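Local coordinates for protein acinetobacter secreted protease CpaA (Acinetobacter nosocomialis M2, PDB 6O38) that is probably a zinc metalloprotease secreted through the type II pathway with the help of its chaperone CpaB, at residues Met301-Leu306 / Gly328-Val332; Ala345-Leu349 / Gln366-Val370; Lys354-Arg360 / Asn413-Arg419; Asn503-Tyr507 / Val560-Asn564. All coordinates share one frame; numbering follows the deposited sequence.

Contact 1 (Met301-Leu306 / Gly328-Val332)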
loop_
_atom_site.group_PDB
_atom_site.type_symbol
_atom_site.label_atom_id
_atom_site.label_comp_id
_atom_site.label_asym_id
_atom_site.label_seq_id
_atom_site.Cartn_x
_atom_site.Cartn_y
_atom_site.Cartn_z
HETATM N N MSE A 301 -8.902 -9.163 24.126
HETATM C CA MSE A 301 -7.905 -8.674 23.180
HETATM C C MSE A 301 -6.519 -9.259 23.436
HETATM O O MSE A 301 -5.984 -9.160 24.541
HETATM C CB MSE A 301 -7.833 -7.147 23.226
HETATM C CG MSE A 301 -9.171 -6.447 23.051
HETATM SE SE MSE A 301 -9.955 -6.657 21.277
HETATM C CE MSE A 301 -8.613 -5.716 20.224
ATOM N N THR A 302 -5.950 -9.881 22.403
ATOM C CA THR A 302 -4.562 -10.330 22.424
ATOM C C THR A 302 -3.724 -9.617 21.372
ATOM O O THR A 302 -2.611 -10.066 21.071
ATOM C CB THR A 302 -4.476 -11.846 22.217
ATOM O OG1 THR A 302 -5.053 -12.190 20.950
ATOM C CG2 THR A 302 -5.214 -12.584 23.324
ATOM N N GLN A 303 -4.235 -8.526 20.803
ATOM C CA GLN A 303 -3.547 -7.712 19.811
ATOM C C GLN A 303 -4.289 -6.385 19.689
ATOM O O GLN A 303 -5.418 -6.270 20.184
ATOM C CB GLN A 303 -3.473 -8.439 18.460
ATOM C CG GLN A 303 -4.815 -8.777 17.832
ATOM C CD GLN A 303 -5.514 -9.933 18.518
ATOM O OE1 GLN A 303 -4.966 -11.030 18.626
ATOM N NE2 GLN A 303 -6.734 -9.692 18.986
ATOM N N PRO A 304 -3.701 -5.360 19.068
ATOM C CA PRO A 304 -4.366 -4.046 19.047
ATOM C C PRO A 304 -5.709 -4.016 18.329
ATOM O O PRO A 304 -6.510 -3.117 18.611
ATOM C CB PRO A 304 -3.340 -3.147 18.346
ATOM C CG PRO A 304 -2.034 -3.788 18.636
ATOM C CD PRO A 304 -2.307 -5.264 18.594
ATOM N N THR A 305 -5.992 -4.947 17.418
ATOM C CA THR A 305 -7.212 -4.865 16.625
ATOM C C THR A 305 -7.809 -6.247 16.403
ATOM O O THR A 305 -7.090 -7.239 16.239
ATOM C CB THR A 305 -6.938 -4.207 15.261
ATOM O OG1 THR A 305 -6.144 -3.030 15.446
ATOM C CG2 THR A 305 -8.237 -3.832 14.564
ATOM N N LEU A 306 -9.141 -6.296 16.387
ATOM C CA LEU A 306 -9.889 -7.512 16.103
ATOM C C LEU A 306 -10.985 -7.178 15.105
ATOM O O LEU A 306 -11.733 -6.215 15.307
ATOM C CB LEU A 306 -10.502 -8.099 17.383
ATOM C CG LEU A 306 -11.588 -9.165 17.193
ATOM C CD1 LEU A 306 -10.988 -10.485 16.732
ATOM C CD2 LEU A 306 -12.403 -9.356 18.468
ATOM N N GLY A 328 -7.347 2.062 23.528
ATOM C CA GLY A 328 -6.865 2.102 22.169
ATOM C C GLY A 328 -7.171 0.861 21.356
ATOM O O GLY A 328 -7.080 0.910 20.123
ATOM N N ASP A 329 -7.523 -0.245 22.009
ATOM C CA ASP A 329 -7.903 -1.448 21.281
ATOM C C ASP A 329 -9.135 -1.176 20.428
ATOM O O ASP A 329 -10.036 -0.432 20.827
ATOM C CB ASP A 329 -8.173 -2.597 22.255
ATOM C CG ASP A 329 -6.898 -3.181 22.835
ATOM O OD1 ASP A 329 -5.809 -2.864 22.316
ATOM O OD2 ASP A 329 -6.984 -3.957 23.810
ATOM N N LYS A 330 -9.173 -1.784 19.245
ATOM C CA LYS A 330 -10.225 -1.525 18.274
ATOM C C LYS A 330 -10.884 -2.829 17.851
ATOM O O LYS A 330 -10.217 -3.859 17.712
ATOM C CB LYS A 330 -9.673 -0.799 17.042
ATOM C CG LYS A 330 -9.186 0.611 17.322
ATOM C CD LYS A 330 -8.769 1.312 16.041
ATOM C CE LYS A 330 -8.319 2.736 16.318
ATOM N NZ LYS A 330 -8.402 3.588 15.100
ATOM N N VAL A 331 -12.197 -2.773 17.645
ATOM C CA VAL A 331 -12.967 -3.885 17.105
ATOM C C VAL A 331 -13.720 -3.380 15.883
ATOM O O VAL A 331 -14.480 -2.409 15.974
ATOM C CB VAL A 331 -13.939 -4.472 18.142
ATOM C CG1 VAL A 331 -14.854 -5.495 17.487
ATOM C CG2 VAL A 331 -13.168 -5.106 19.289
ATOM N N VAL A 332 -13.506 -4.035 14.747
ATOM C CA VAL A 332 -14.209 -3.731 13.506
ATOM C C VAL A 332 -15.119 -4.905 13.186
ATOM O O VAL A 332 -14.675 -6.058 13.176
ATOM C CB VAL A 332 -13.230 -3.460 12.351
ATOM C CG1 VAL A 332 -13.993 -3.195 11.062
ATOM C CG2 VAL A 332 -12.322 -2.290 12.690
#
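Thr305 pairs with Lys330 and Leu306 with Val331 where two strands begin to run parallel, joined by three backbone hydrogen bonds: Lys330 N to Pro304 O (3.0 Å), Leu306 N to Lys330 O (3.0 Å) and Val332 N to Leu306 O (2.9 Å). On one face of the sheet Thr305 and Lys330 lie side by side and point the same way, with CG2 of the threonine 4.2 Å from CB of the lysine; the extended lysine then carries NZ off to Asn413 OD1. On the other face Leu306 and Val331 meet loosely. Ahead of the paired residues sits Met301, modelled as selenomethionine. Its chain is bent at chi2 (-67°) and again at chi3 (-64°), which folds SE to 4.1 Å from Val331 CG2 and lets CE reach the carbonyl of Lys330. Asp329 approaches it from the opposite direction, its OD2 3.4 Å from Met301 CB. The buried carboxylate can rest against an apolar chain, its OD2 being satisfied by hydrogen bonds from Thr258 OG1 and the backbone N of Gln326, and the bond to Thr258 ties this beta-sandwich unit to the preceding one.

Contact 2 (Ala345-Leu349 / Gln366-Val370)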
loop_
_atom_site.group_PDB
_atom_site.type_symbol
_atom_site.label_atom_id
_atom_site.label_comp_id
_atom_site.label_asym_id
_atom_site.label_seq_id
_atom_site.Cartn_x
_atom_site.Cartn_y
_atom_site.Cartn_z
ATOM N N ALA A 345 -21.876 -4.043 25.240
ATOM C CA ALA A 345 -20.657 -3.900 26.020
ATOM C C ALA A 345 -21.024 -3.801 27.493
ATOM O O ALA A 345 -22.178 -3.552 27.849
ATOM C CB ALA A 345 -19.841 -2.676 25.585
ATOM N N ALA A 346 -20.020 -4.000 28.350
ATOM C CA ALA A 346 -20.261 -3.997 29.790
ATOM C C ALA A 346 -20.749 -2.640 30.284
ATOM O O ALA A 346 -21.527 -2.575 31.243
ATOM C CB ALA A 346 -18.991 -4.406 30.537
ATOM N N ASN A 347 -20.319 -1.551 29.647
ATOM C CA ASN A 347 -20.706 -0.213 30.077
ATOM C C ASN A 347 -22.129 0.156 29.672
ATOM O O ASN A 347 -22.529 1.310 29.855
ATOM C CB ASN A 347 -19.726 0.828 29.524
ATOM C CG ASN A 347 -19.638 0.812 28.005
ATOM O OD1 ASN A 347 -20.434 0.163 27.326
ATOM N ND2 ASN A 347 -18.667 1.540 27.466
ATOM N N GLY A 348 -22.893 -0.787 29.127
ATOM C CA GLY A 348 -24.257 -0.529 28.726
ATOM C C GLY A 348 -24.443 -0.141 27.276
ATOM O O GLY A 348 -25.590 0.039 26.846
ATOM N N LEU A 349 -23.359 0.018 26.518
ATOM C CA LEU A 349 -23.476 0.290 25.091
ATOM C C LEU A 349 -24.295 -0.802 24.418
ATOM O O LEU A 349 -24.020 -1.994 24.585
ATOM C CB LEU A 349 -22.089 0.390 24.455
ATOM C CG LEU A 349 -22.029 0.567 22.935
ATOM C CD1 LEU A 349 -22.728 1.850 22.510
ATOM C CD2 LEU A 349 -20.586 0.556 22.452
ATOM N N GLN A 366 -13.491 4.268 30.191
ATOM C CA GLN A 366 -14.844 4.013 30.670
ATOM C C GLN A 366 -15.597 3.033 29.773
ATOM O O GLN A 366 -16.827 3.075 29.692
ATOM C CB GLN A 366 -15.611 5.326 30.811
ATOM C CG GLN A 366 -15.163 6.156 32.007
ATOM C CD GLN A 366 -15.409 7.640 31.826
ATOM O OE1 GLN A 366 -15.562 8.126 30.706
ATOM N NE2 GLN A 366 -15.447 8.370 32.935
ATOM N N GLY A 367 -14.874 2.151 29.096
ATOM C CA GLY A 367 -15.471 1.066 28.345
ATOM C C GLY A 367 -15.429 1.302 26.844
ATOM O O GLY A 367 -14.793 2.232 26.339
ATOM N N TRP A 368 -16.132 0.425 26.130
ATOM C CA TRP A 368 -16.165 0.485 24.677
ATOM C C TRP A 368 -16.961 1.694 24.200
ATOM O O TRP A 368 -17.900 2.152 24.858
ATOM C CB TRP A 368 -16.760 -0.801 24.104
ATOM C CG TRP A 368 -15.821 -1.962 24.184
ATOM C CD1 TRP A 368 -15.876 -3.004 25.061
ATOM C CD2 TRP A 368 -14.675 -2.193 23.357
ATOM N NE1 TRP A 368 -14.837 -3.874 24.829
ATOM C CE2 TRP A 368 -14.085 -3.397 23.788
ATOM C CE3 TRP A 368 -14.093 -1.498 22.293
ATOM C CZ2 TRP A 368 -12.942 -3.923 23.191
ATOM C CZ3 TRP A 368 -12.958 -2.021 21.702
ATOM C CH2 TRP A 368 -12.394 -3.222 22.153
ATOM N N THR A 369 -16.579 2.205 23.032
ATOM C CA THR A 369 -17.078 3.477 22.534
ATOM C C THR A 369 -17.228 3.412 21.020
ATOM O O THR A 369 -16.397 2.811 20.332
ATOM C CB THR A 369 -16.131 4.619 22.948
ATOM O OG1 THR A 369 -16.521 5.122 24.233
ATOM C CG2 THR A 369 -16.132 5.755 21.937
ATOM N N VAL A 370 -18.306 4.018 20.512
ATOM C CA VAL A 370 -18.521 4.089 19.071
ATOM C C VAL A 370 -17.387 4.875 18.428
ATOM O O VAL A 370 -17.023 5.964 18.889
ATOM C CB VAL A 370 -19.888 4.725 18.772
ATOM C CG1 VAL A 370 -19.955 5.205 17.330
ATOM C CG2 VAL A 370 -21.008 3.737 19.064
HETATM O O HOH W 1 -17.451 -1.547 28.249
#
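Asn347 is the main projection here, and Gly367 is the recess that receives it. The asparagine pushes its amide toward the strand at the point where no side chain stands in the way, so that ND2 comes within 3.3 Å of Gly367 C. There Asn347 ND2 donates to two backbone carbonyls, Trp368 O at 2.8 Å and Gln366 O at 3.3 Å. Both oxygens lie in the amide plane, and each is approached on a lone pair in its own carbonyl plane, which fixes the rotation of the amide, its plane running on into both carbonyls. With chi1 at 58°, CG of Asn347 sits between the backbone N and the carbonyl carbon, and Asn347 OD1 accepts from Leu349 N at 3.0 Å. This Asx turn overlaps the type I turn that runs from Ala345 to Gly348. A water fills in beside the amide, accepting from both Asn347 N and Trp368 N. Two smaller bumps complete the fit. The methyl of Ala345 rests on the root of Trp368, CB to CB 3.9 Å. Leu349 forks over the strand, CD2 lying 3.9 Å from Trp368 O while CD1 touches Val370 CG2 at 4.3 Å. The rest of the indole leads inward, meets Tyr363 edge-to-face and donates from NE1 to Pro322 O. The turn therefore links strands 341-344 and 350-353 while leaning on the start of strand 367-381, with Phe361 of strand 358-364 packing against both Leu349 and Trp368.

Contact 3 (Lys354-Arg360 / Asn413-Arg419). With SO4 (sulfate ion), chain O.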
loop_
_atom_site.group_PDB
_atom_site.type_symbol
_atom_site.label_atom_id
_atom_site.label_comp_id
_atom_site.label_asym_id
_atom_site.label_seq_id
_atom_site.Cartn_x
_atom_site.Cartn_y
_atom_site.Cartn_z
ATOM N N LYS A 354 -26.209 -3.700 10.685
ATOM C CA LYS A 354 -27.114 -4.140 9.633
ATOM C C LYS A 354 -26.333 -4.670 8.435
ATOM O O LYS A 354 -25.103 -4.589 8.377
ATOM C CB LYS A 354 -28.040 -2.988 9.229
ATOM C CG LYS A 354 -28.913 -2.503 10.378
ATOM C CD LYS A 354 -29.818 -1.355 9.975
ATOM C CE LYS A 354 -29.051 -0.042 9.954
ATOM N NZ LYS A 354 -29.952 1.130 9.765
ATOM N N ASN A 355 -27.071 -5.234 7.481
ATOM C CA ASN A 355 -26.460 -5.852 6.310
ATOM C C ASN A 355 -25.655 -4.836 5.510
ATOM O O ASN A 355 -26.139 -3.742 5.205
ATOM C CB ASN A 355 -27.536 -6.483 5.426
ATOM C CG ASN A 355 -26.957 -7.159 4.197
ATOM O OD1 ASN A 355 -25.890 -7.770 4.255
ATOM N ND2 ASN A 355 -27.662 -7.053 3.076
ATOM N N GLY A 356 -24.422 -5.205 5.167
ATOM C CA GLY A 356 -23.557 -4.351 4.383
ATOM C C GLY A 356 -22.863 -3.254 5.159
ATOM O O GLY A 356 -22.177 -2.425 4.548
ATOM N N GLU A 357 -23.012 -3.221 6.480
ATOM C CA GLU A 357 -22.499 -2.137 7.303
ATOM C C GLU A 357 -21.147 -2.509 7.900
ATOM O O GLU A 357 -20.916 -3.661 8.277
ATOM C CB GLU A 357 -23.485 -1.793 8.422
ATOM C CG GLU A 357 -23.235 -0.446 9.081
ATOM C CD GLU A 357 -24.299 -0.085 10.101
ATOM O OE1 GLU A 357 -25.278 -0.850 10.238
ATOM O OE2 GLU A 357 -24.159 0.964 10.765
ATOM N N ASN A 358 -20.262 -1.522 7.984
ATOM C CA ASN A 358 -18.997 -1.637 8.696
ATOM C C ASN A 358 -19.081 -0.803 9.965
ATOM O O ASN A 358 -19.523 0.351 9.925
ATOM C CB ASN A 358 -17.827 -1.167 7.828
ATOM C CG ASN A 358 -17.495 -2.139 6.714
ATOM O OD1 ASN A 358 -16.555 -2.925 6.823
ATOM N ND2 ASN A 358 -18.264 -2.087 5.633
ATOM N N ARG A 359 -18.668 -1.384 11.089
ATOM C CA ARG A 359 -18.767 -0.698 12.368
ATOM C C ARG A 359 -17.491 -0.910 13.162
ATOM O O ARG A 359 -17.038 -2.048 13.320
ATOM C CB ARG A 359 -19.971 -1.193 13.178
ATOM C CG ARG A 359 -21.311 -0.853 12.561
ATOM C CD ARG A 359 -21.752 0.540 12.962
ATOM N NE ARG A 359 -22.014 0.649 14.391
ATOM C CZ ARG A 359 -23.212 0.503 14.943
ATOM N NH1 ARG A 359 -24.268 0.237 14.187
ATOM N NH2 ARG A 359 -23.352 0.627 16.252
ATOM N N ARG A 360 -16.916 0.182 13.656
ATOM C CA ARG A 360 -15.698 0.138 14.451
ATOM C C ARG A 360 -15.978 0.672 15.847
ATOM O O ARG A 360 -16.700 1.661 16.014
ATOM C CB ARG A 360 -14.562 0.941 13.800
ATOM C CG ARG A 360 -13.248 0.872 14.573
ATOM C CD ARG A 360 -12.075 1.436 13.785
ATOM N NE ARG A 360 -12.109 2.892 13.706
ATOM C CZ ARG A 360 -12.473 3.572 12.624
ATOM N NH1 ARG A 360 -12.833 2.924 11.523
ATOM N NH2 ARG A 360 -12.476 4.897 12.641
ATOM N N ASN A 413 -7.991 6.419 10.705
ATOM C CA ASN A 413 -8.798 6.636 11.906
ATOM C C ASN A 413 -9.930 7.625 11.646
ATOM O O ASN A 413 -10.348 8.360 12.544
ATOM C CB ASN A 413 -7.940 7.100 13.088
ATOM C CG ASN A 413 -6.822 6.129 13.414
ATOM O OD1 ASN A 413 -7.037 4.919 13.492
ATOM N ND2 ASN A 413 -5.618 6.656 13.606
ATOM N N ALA A 414 -10.430 7.648 10.413
ATOM C CA ALA A 414 -11.593 8.454 10.075
ATOM C C ALA A 414 -12.854 7.746 10.549
ATOM O O ALA A 414 -13.064 6.566 10.249
ATOM C CB ALA A 414 -11.654 8.707 8.569
ATOM N N ARG A 415 -13.692 8.465 11.291
ATOM C CA ARG A 415 -14.843 7.858 11.957
ATOM C C ARG A 415 -16.054 7.808 11.023
ATOM O O ARG A 415 -17.127 8.335 11.316
ATOM C CB ARG A 415 -15.167 8.615 13.239
ATOM C CG ARG A 415 -14.041 8.625 14.261
ATOM C CD ARG A 415 -14.557 8.992 15.640
ATOM N NE ARG A 415 -13.473 9.219 16.590
ATOM C CZ ARG A 415 -12.907 10.402 16.808
ATOM N NH1 ARG A 415 -13.327 11.472 16.146
ATOM N NH2 ARG A 415 -11.924 10.518 17.690
ATOM N N PHE A 416 -15.866 7.156 9.878
ATOM C CA PHE A 416 -16.984 6.934 8.971
ATOM C C PHE A 416 -16.706 5.719 8.099
ATOM O O PHE A 416 -15.552 5.371 7.838
ATOM C CB PHE A 416 -17.265 8.165 8.097
ATOM C CG PHE A 416 -16.412 8.247 6.860
ATOM C CD1 PHE A 416 -15.126 8.754 6.920
ATOM C CD2 PHE A 416 -16.906 7.833 5.633
ATOM C CE1 PHE A 416 -14.344 8.839 5.782
ATOM C CE2 PHE A 416 -16.128 7.912 4.492
ATOM C CZ PHE A 416 -14.845 8.416 4.567
ATOM N N TYR A 417 -17.789 5.082 7.661
ATOM C CA TYR A 417 -17.758 4.051 6.636
ATOM C C TYR A 417 -18.872 4.326 5.638
ATOM O O TYR A 417 -19.925 4.861 5.997
ATOM C CB TYR A 417 -17.941 2.639 7.210
ATOM C CG TYR A 417 -16.775 2.104 8.009
ATOM C CD1 TYR A 417 -15.659 1.572 7.376
ATOM C CD2 TYR A 417 -16.806 2.097 9.398
ATOM C CE1 TYR A 417 -14.597 1.069 8.104
ATOM C CE2 TYR A 417 -15.750 1.595 10.133
ATOM C CZ TYR A 417 -14.649 1.082 9.482
ATOM O OH TYR A 417 -13.597 0.582 10.214
ATOM N N LEU A 418 -18.635 3.958 4.384
ATOM C CA LEU A 418 -19.659 4.054 3.355
ATOM C C LEU A 418 -20.389 2.723 3.241
ATOM O O LEU A 418 -19.757 1.662 3.205
ATOM C CB LEU A 418 -19.053 4.446 2.006
ATOM C CG LEU A 418 -18.510 5.870 1.887
ATOM C CD1 LEU A 418 -18.164 6.183 0.440
ATOM C CD2 LEU A 418 -19.506 6.881 2.437
ATOM N N ARG A 419 -21.716 2.784 3.200
ATOM C CA ARG A 419 -22.561 1.610 3.023
ATOM C C ARG A 419 -23.519 1.882 1.876
ATOM O O ARG A 419 -24.278 2.855 1.919
ATOM C CB ARG A 419 -23.325 1.285 4.311
ATOM C CG ARG A 419 -24.506 0.343 4.140
ATOM C CD ARG A 419 -25.052 -0.077 5.497
ATOM N NE ARG A 419 -26.327 -0.782 5.398
ATOM C CZ ARG A 419 -27.506 -0.235 5.674
ATOM N NH1 ARG A 419 -28.615 -0.952 5.557
ATOM N NH2 ARG A 419 -27.577 1.027 6.074
HETATM S S SO4 O . -31.643 -1.694 6.646
HETATM O O1 SO4 O . -31.507 -0.246 6.776
HETATM O O2 SO4 O . -32.265 -2.233 7.852
HETATM O O3 SO4 O . -32.478 -2.003 5.489
HETATM O O4 SO4 O . -30.325 -2.296 6.470
HETATM O O HOH W 2 -20.286 -0.342 5.461
#
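Arg419, Arg360 and Tyr417 carry most of this contact; the strand segments 358-360 and 416-419 run antiparallel (167°) with axes 7.3 Å apart, and the bonds across run from side chains to side chains or backbone carbonyls. Arg419 stretches out straight from CG to NE, passing CB of Glu357 with its CD, and donates from NE to Asn355 O at 3.0 Å in the beta turn of Lys354 to Glu357. Lys354 CB covers one face of its guanidinium. NH2 goes to Asp376, and a sulfate, probably from the crystallisation liquor and doubtful in its exact placement, lies beside the group. Tyr417 lays its ring over Asn358, whose CB sits 3.6 Å from the ring centroid in a CH-pi contact. Arg360 NH1 donates to Tyr417 OH at 2.8 Å, a bent bond, and the hydroxyl also bonds Glu410. Arg360 bends at chi3 (74°), which turns its guanidinium toward the loop, where NH2 donates to Ala414 O at 3.0 Å from above the carbonyl plane; a salt bridge from NE to Asp371 adds a third anchor. A water bridges Gly356 O, Asn358 ND2 and Leu418 O. Both strands also bond to strand 367-381, Arg360 with Asp371 and Tyr417 with Tyr373. This is a polar interdomain seam, at which the last StcE-type beta-sandwich unit is joined to the reprolysin-like protease domain.

Contact 4 (Asn503-Tyr507 / Val560-Asn564)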
loop_
_atom_site.group_PDB
_atom_site.type_symbol
_atom_site.label_atom_id
_atom_site.label_comp_id
_atom_site.label_asym_id
_atom_site.label_seq_id
_atom_site.Cartn_x
_atom_site.Cartn_y
_atom_site.Cartn_z
ATOM N N ASN A 503 -17.172 16.028 -0.399
ATOM C CA ASN A 503 -18.466 16.069 0.277
ATOM C C ASN A 503 -18.302 16.203 1.786
ATOM O O ASN A 503 -19.094 16.885 2.447
ATOM C CB ASN A 503 -19.274 14.815 -0.059
ATOM C CG ASN A 503 -19.849 14.849 -1.462
ATOM O OD1 ASN A 503 -19.932 15.907 -2.087
ATOM N ND2 ASN A 503 -20.255 13.688 -1.963
ATOM N N LEU A 504 -17.275 15.564 2.348
ATOM C CA LEU A 504 -17.042 15.623 3.784
ATOM C C LEU A 504 -16.478 16.964 4.235
ATOM O O LEU A 504 -16.453 17.229 5.441
ATOM C CB LEU A 504 -16.098 14.494 4.205
ATOM C CG LEU A 504 -16.700 13.087 4.209
ATOM C CD1 LEU A 504 -15.616 12.033 4.354
ATOM C CD2 LEU A 504 -17.723 12.953 5.325
ATOM N N GLY A 505 -16.029 17.800 3.312
ATOM C CA GLY A 505 -15.536 19.118 3.630
ATOM C C GLY A 505 -14.058 19.350 3.375
ATOM O O GLY A 505 -13.486 20.267 3.977
ATOM N N LEU A 506 -13.430 18.561 2.511
ATOM C CA LEU A 506 -11.993 18.620 2.298
ATOM C C LEU A 506 -11.668 19.359 1.004
ATOM O O LEU A 506 -12.440 19.342 0.042
ATOM C CB LEU A 506 -11.393 17.214 2.259
ATOM C CG LEU A 506 -11.632 16.367 3.508
ATOM C CD1 LEU A 506 -10.954 15.014 3.379
ATOM C CD2 LEU A 506 -11.153 17.099 4.750
ATOM N N TYR A 507 -10.510 20.009 0.996
ATOM C CA TYR A 507 -10.011 20.740 -0.157
ATOM C C TYR A 507 -8.712 20.106 -0.638
ATOM O O TYR A 507 -8.134 19.237 0.020
ATOM C CB TYR A 507 -9.792 22.220 0.183
ATOM C CG TYR A 507 -11.041 22.949 0.626
ATOM C CD1 TYR A 507 -11.496 22.853 1.936
ATOM C CD2 TYR A 507 -11.763 23.735 -0.262
ATOM C CE1 TYR A 507 -12.637 23.517 2.347
ATOM C CE2 TYR A 507 -12.905 24.403 0.141
ATOM C CZ TYR A 507 -13.337 24.291 1.446
ATOM O OH TYR A 507 -14.473 24.954 1.851
ATOM N N VAL A 560 -11.329 17.236 10.219
ATOM C CA VAL A 560 -12.531 17.813 9.625
ATOM C C VAL A 560 -13.551 16.726 9.310
ATOM O O VAL A 560 -14.758 16.923 9.491
ATOM C CB VAL A 560 -12.158 18.632 8.375
ATOM C CG1 VAL A 560 -13.408 19.065 7.623
ATOM C CG2 VAL A 560 -11.330 19.844 8.771
ATOM N N ILE A 561 -13.088 15.566 8.839
ATOM C CA ILE A 561 -13.992 14.450 8.570
ATOM C C ILE A 561 -14.720 14.036 9.844
ATOM O O ILE A 561 -15.939 13.826 9.843
ATOM C CB ILE A 561 -13.222 13.268 7.954
ATOM C CG1 ILE A 561 -12.681 13.637 6.572
ATOM C CG2 ILE A 561 -14.109 12.037 7.871
ATOM C CD1 ILE A 561 -11.868 12.535 5.926
ATOM N N ASN A 562 -13.983 13.921 10.951
ATOM C CA ASN A 562 -14.579 13.477 12.205
ATOM C C ASN A 562 -15.566 14.487 12.776
ATOM O O ASN A 562 -16.380 14.123 13.630
ATOM C CB ASN A 562 -13.486 13.177 13.231
ATOM C CG ASN A 562 -12.644 11.976 12.847
ATOM O OD1 ASN A 562 -13.025 11.188 11.981
ATOM N ND2 ASN A 562 -11.493 11.828 13.491
ATOM N N LEU A 563 -15.515 15.743 12.330
ATOM C CA LEU A 563 -16.486 16.741 12.759
ATOM C C LEU A 563 -17.752 16.738 11.914
ATOM O O LEU A 563 -18.772 17.284 12.350
ATOM C CB LEU A 563 -15.859 18.139 12.729
ATOM C CG LEU A 563 -14.801 18.440 13.792
ATOM C CD1 LEU A 563 -14.297 19.868 13.661
ATOM C CD2 LEU A 563 -15.354 18.193 15.186
ATOM N N ASN A 564 -17.713 16.139 10.722
ATOM C CA ASN A 564 -18.848 16.136 9.811
ATOM C C ASN A 564 -19.435 14.752 9.573
ATOM O O ASN A 564 -20.518 14.655 8.986
ATOM C CB ASN A 564 -18.445 16.747 8.460
ATOM C CG ASN A 564 -18.109 18.219 8.563
ATOM O OD1 ASN A 564 -18.584 18.917 9.459
ATOM N ND2 ASN A 564 -17.283 18.703 7.643
#
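Leu504 and Leu506 both pack on Ile561, each at a different angle. Leu504 crosses it obliquely, its CD1 3.8 Å from Ile561 CG2. Leu506 comes in at about a right angle and sets its CD1 3.7 Å from Ile561 CD1. Because Ile561 has CG1 anti to its carbonyl carbon (chi1 -66°) and its chain extended beyond, CG1 and CD1 reach both leucines while CG2 is left for Leu504. The other branch of Leu506, CD2, slides past Val560 in the opposite direction, 4.1 Å from Val560 CB. Between the leucines the chain turns at Gly505, whose positive phi closes the zinc-binding helix in a Schellman motif. With no side chain there, the backbone can come close to the second helix, and Val560 CG1 lies 3.8 Å from Gly505 O. One polar bond crosses the interface: Asn564 donates from ND2 to Leu504 O at 2.8 Å, nearly straight at 169°, with the oxygen in its amide plane. The run from His498 to His508 follows the metzincin pattern HExxHxxGxxH, in which Gly505 lets the chain swing round to bring the third histidine to the zinc ion alongside His498 and His502. The Leu506 side chain is about 8 Å from the metal. Chemically, then, the contact is branched aliphatic packing round this turn, with one amide satisfying the buried Leu504 carbonyl at the helix end.

In the fold
Contacts 1 and 4 are buried, contacts 2 and 3 only partly so. Contact 1 is backbone pairing inside the last beta-sandwich unit, and the indole of Trp368 from contact 2 packs onto its Asp329 and Val331, so the surface turn and the strand pair share one interior. Contact 3 borders contact 1, with Val332 touching both Arg360 and Tyr417, but works mainly through two arginines and a tyrosine, with a bridging water, as it spans two domains. Its far side reaches contact 4: Phe416 packs on Leu504 and Ile561, and Arg415 N probably bonds Asn562 OD1. The series therefore passes from sandwich through polar seam to the aliphatic packing behind the zinc site.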